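PDB 6DFL: lipopolysaccharide core heptose(I) kinase RfaP from Pseudomonas aeruginosa, which phosphorylates the first heptose of the lipopolysaccharide inner core with ATP and also has protein-tyrosine kinase activity, autophosphorylating on its tyrosines. Local coordinates for residues Leu117-Ser127 with Ile166-Asp174. Sequence-based numbering, arbitrary orientation.
Sequences LAPTVDLEVFS and ICHFLLHTD. With G9S (S-[2-({N-[(2S)-2-hydroxy-3,3-dimethyl-4-(phosphonooxy)butanoyl]-beta-alanyl}amino)ethyl] hexadecanethioate), chain C.
L171 lays its CD2 methyl over one face of the F126 ring, 3.7 Å from the centroid, a CH-pi contact offset toward the rim. Chi1 170° sets CG anti to the backbone N and chi2 74° puts CD2 on the ring; V121 runs alongside, its CG1 3.5 Å from T173 CG2. L123 continues this layer: CD2 meets L171 CB, CD1 meets F169 CB, and CB stands 3.9 Å from C29 of the ligand's acyl chain, which I166 also touches through CG2. On the other face of the sheet, L170 spreads its methyls, CD1 against T120 and L117, CD2 3.6 Å from D122 CB, while T120 CG2 meets H172 ND1 obliquely, at 3.7 Å. The backbones form an antiparallel ladder just beyond the hinge of the kinase fold, strand 120-122 against the strand 169-172 that follows the catalytic loop with D163, the probable active-site residue. V121 and L171 exchange both N-H...O bonds, V121 N to L171 O at 2.9 Å; T173 N adds another to P119 O. D122 N-caps helix 123-127, OD1 accepting from V125 N at 3.0 Å. Further out, S185 OG bonds H172 NE2, helix 137-156 backs L123, F126 and F169, and L184 packs on L171.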
# COMPACT_ATOMS: atom_id res chain seq x y z
N LEU A 117 11.04 13.22 3.24
CA LEU A 117 11.26 11.91 3.83
C LEU A 117 12.46 11.28 3.14
O LEU A 117 12.42 11.02 1.93
CB LEU A 117 10.02 11.04 3.69
CG LEU A 117 8.82 11.64 4.40
CD1 LEU A 117 7.57 11.20 3.69
CD2 LEU A 117 8.81 11.23 5.86
N ALA A 118 13.53 11.06 3.90
CA ALA A 118 14.78 10.62 3.30
C ALA A 118 15.71 10.11 4.39
O ALA A 118 15.72 10.66 5.49
CB ALA A 118 15.43 11.77 2.51
N PRO A 119 16.51 9.08 4.12
CA PRO A 119 16.54 8.39 2.83
C PRO A 119 15.39 7.39 2.66
O PRO A 119 15.07 6.65 3.58
CB PRO A 119 17.89 7.67 2.85
CG PRO A 119 18.11 7.38 4.31
CD PRO A 119 17.50 8.53 5.06
N THR A 120 14.78 7.40 1.48
CA THR A 120 13.67 6.54 1.15
C THR A 120 13.84 6.02 -0.27
O THR A 120 14.51 6.63 -1.10
CB THR A 120 12.32 7.27 1.24
OG1 THR A 120 12.33 8.37 0.33
CG2 THR A 120 12.08 7.79 2.64
N VAL A 121 13.21 4.89 -0.54
CA VAL A 121 13.00 4.41 -1.90
C VAL A 121 11.53 4.06 -2.03
O VAL A 121 10.97 3.34 -1.18
CB VAL A 121 13.89 3.20 -2.25
CG1 VAL A 121 13.71 2.09 -1.22
CG2 VAL A 121 13.55 2.70 -3.63
N ASP A 122 10.88 4.58 -3.07
CA ASP A 122 9.48 4.26 -3.27
C ASP A 122 9.36 2.82 -3.75
O ASP A 122 10.30 2.22 -4.26
CB ASP A 122 8.82 5.25 -4.24
CG ASP A 122 9.06 4.93 -5.70
OD1 ASP A 122 8.66 3.83 -6.16
OD2 ASP A 122 9.58 5.81 -6.44
N LEU A 123 8.16 2.27 -3.58
CA LEU A 123 7.99 0.82 -3.67
C LEU A 123 7.96 0.33 -5.11
O LEU A 123 8.27 -0.85 -5.35
CB LEU A 123 6.72 0.40 -2.92
CG LEU A 123 6.83 0.24 -1.40
CD1 LEU A 123 5.53 -0.36 -0.77
CD2 LEU A 123 8.05 -0.60 -1.01
N GLU A 124 7.59 1.19 -6.06
CA GLU A 124 7.68 0.81 -7.48
C GLU A 124 9.13 0.60 -7.89
O GLU A 124 9.47 -0.41 -8.52
CB GLU A 124 7.05 1.89 -8.36
CG GLU A 124 7.44 1.73 -9.83
CD GLU A 124 6.56 2.54 -10.77
OE1 GLU A 124 6.15 3.65 -10.37
OE2 GLU A 124 6.27 2.05 -11.89
N VAL A 125 9.98 1.57 -7.56
CA VAL A 125 11.41 1.42 -7.78
C VAL A 125 11.93 0.19 -7.06
O VAL A 125 12.62 -0.65 -7.64
CB VAL A 125 12.15 2.70 -7.33
CG1 VAL A 125 13.64 2.49 -7.35
CG2 VAL A 125 11.75 3.86 -8.22
N PHE A 126 11.58 0.06 -5.78
CA PHE A 126 12.05 -1.07 -4.99
C PHE A 126 11.66 -2.40 -5.61
O PHE A 126 12.43 -3.36 -5.55
CB PHE A 126 11.51 -0.99 -3.58
CG PHE A 126 12.15 -1.97 -2.66
CD1 PHE A 126 13.42 -1.73 -2.18
CD2 PHE A 126 11.49 -3.13 -2.28
CE1 PHE A 126 14.02 -2.64 -1.32
CE2 PHE A 126 12.09 -4.03 -1.44
CZ PHE A 126 13.36 -3.78 -0.95
N SER A 127 10.48 -2.49 -6.21
CA SER A 127 10.01 -3.73 -6.82
C SER A 127 10.18 -3.75 -8.34
O SER A 127 9.77 -4.72 -8.98
CB SER A 127 8.55 -3.98 -6.45
OG SER A 127 7.71 -2.95 -6.97
N ILE A 166 1.73 2.22 -5.81
CA ILE A 166 2.89 1.80 -5.04
C ILE A 166 3.98 2.86 -5.04
O ILE A 166 4.73 2.97 -4.07
CB ILE A 166 3.40 0.42 -5.51
CG1 ILE A 166 3.62 0.37 -7.02
CG2 ILE A 166 2.39 -0.65 -5.11
CD1 ILE A 166 4.28 -0.92 -7.49
N CYS A 167 4.06 3.70 -6.08
CA CYS A 167 5.12 4.70 -6.02
C CYS A 167 4.87 5.74 -4.93
O CYS A 167 5.82 6.39 -4.48
CB CYS A 167 5.36 5.36 -7.39
SG CYS A 167 4.00 6.19 -8.21
N HIS A 168 3.64 5.89 -4.45
CA HIS A 168 3.38 6.84 -3.39
C HIS A 168 3.53 6.24 -2.01
O HIS A 168 3.02 6.81 -1.03
CB HIS A 168 2.01 7.48 -3.57
CG HIS A 168 1.96 8.40 -4.74
ND1 HIS A 168 0.86 8.50 -5.56
CD2 HIS A 168 2.91 9.22 -5.26
CE1 HIS A 168 1.12 9.37 -6.52
NE2 HIS A 168 2.35 9.83 -6.36
N PHE A 169 4.21 5.10 -1.90
CA PHE A 169 4.56 4.52 -0.61
C PHE A 169 6.08 4.48 -0.51
O PHE A 169 6.74 3.90 -1.38
CB PHE A 169 3.96 3.12 -0.46
CG PHE A 169 2.48 3.14 -0.34
CD1 PHE A 169 1.88 3.14 0.92
CD2 PHE A 169 1.68 3.18 -1.47
CE1 PHE A 169 0.52 3.19 1.04
CE2 PHE A 169 0.30 3.22 -1.35
CZ PHE A 169 -0.27 3.23 -0.08
N LEU A 170 6.62 5.09 0.53
CA LEU A 170 8.06 5.18 0.71
C LEU A 170 8.52 4.10 1.68
O LEU A 170 8.01 3.99 2.81
CB LEU A 170 8.45 6.57 1.21
CG LEU A 170 8.18 7.66 0.16
CD1 LEU A 170 8.97 8.92 0.46
CD2 LEU A 170 8.46 7.16 -1.26
N LEU A 171 9.46 3.28 1.23
CA LEU A 171 10.19 2.39 2.11
C LEU A 171 11.38 3.14 2.69
O LEU A 171 12.10 3.83 1.96
CB LEU A 171 10.64 1.15 1.35
CG LEU A 171 11.61 0.25 2.08
CD1 LEU A 171 10.90 -0.55 3.19
CD2 LEU A 171 12.23 -0.67 1.07
N HIS A 172 11.57 3.04 4.00
CA HIS A 172 12.59 3.85 4.67
C HIS A 172 13.92 3.11 4.67
O HIS A 172 14.02 2.00 5.19
CB HIS A 172 12.15 4.20 6.08
CG HIS A 172 11.18 5.34 6.12
ND1 HIS A 172 11.59 6.65 6.15
CD2 HIS A 172 9.83 5.36 6.10
CE1 HIS A 172 10.53 7.44 6.16
NE2 HIS A 172 9.45 6.68 6.14
N THR A 173 14.95 3.75 4.10
CA THR A 173 16.27 3.15 3.93
C THR A 173 17.32 3.70 4.90
O THR A 173 18.52 3.49 4.68
CB THR A 173 16.76 3.33 2.50
OG1 THR A 173 16.74 4.72 2.17
CG2 THR A 173 15.87 2.56 1.54
N ASP A 174 16.91 4.42 5.94
CA ASP A 174 17.86 4.84 6.96
C ASP A 174 18.40 3.67 7.78
O ASP A 174 19.36 3.86 8.54
CB ASP A 174 17.22 5.87 7.89
CG ASP A 174 15.79 5.50 8.29
OD1 ASP A 174 15.58 4.42 8.89
OD2 ASP A 174 14.88 6.32 8.01
C1 G9S C . -8.26 -14.07 -6.51
C2 G9S C . -7.65 -16.17 -7.75
C3 G9S C . -7.84 -17.07 -8.96
C4 G9S C . -9.24 -17.63 -9.15
C5 G9S C . -11.43 -17.38 -7.71
C6 G9S C . -11.01 -19.41 -6.05
C7 G9S C . -11.40 -20.87 -5.96
C8 G9S C . -9.51 -19.29 -6.00
C10 G9S C . -8.41 -10.64 -7.21
C11 G9S C . -8.69 -9.40 -8.01
C12 G9S C . -7.81 -8.22 -7.69
C13 G9S C . -6.68 -8.49 -6.71
C14 G9S C . -6.74 -7.72 -5.38
C15 G9S C . -5.86 -6.49 -5.25
C16 G9S C . -4.38 -6.71 -5.00
N2 G9S C . -8.42 -14.94 -7.64
C19 G9S C . -7.13 -13.07 -6.58
C20 G9S C . -11.62 -18.70 -4.87
C21 G9S C . -3.61 -5.62 -4.27
C22 G9S C . -2.11 -5.63 -4.54
C23 G9S C . -1.31 -4.40 -4.22
C24 G9S C . -0.19 -4.57 -3.22
C25 G9S C . 0.82 -3.46 -3.00
C26 G9S C . 2.18 -3.83 -2.41
C27 G9S C . 3.28 -4.20 -3.39
C28 G9S C . 4.66 -4.31 -2.81
C29 G9S C . 5.71 -3.37 -3.32
C30 G9S C . -11.59 -18.87 -7.39
N3 G9S C . -10.34 -16.84 -8.54
O2 G9S C . -6.86 -16.49 -6.87
O3 G9S C . -9.07 -10.93 -6.21
O4 G9S C . -12.25 -16.59 -7.27
O5 G9S C . -11.20 -19.63 -8.48
O6 G9S C . -12.61 -21.22 -6.55
O8 G9S C . -14.47 -22.87 -6.99
O9 G9S C . -14.25 -21.84 -4.71
P1 G9S C . -13.52 -22.34 -5.93
S1 G9S C . -7.28 -11.84 -7.87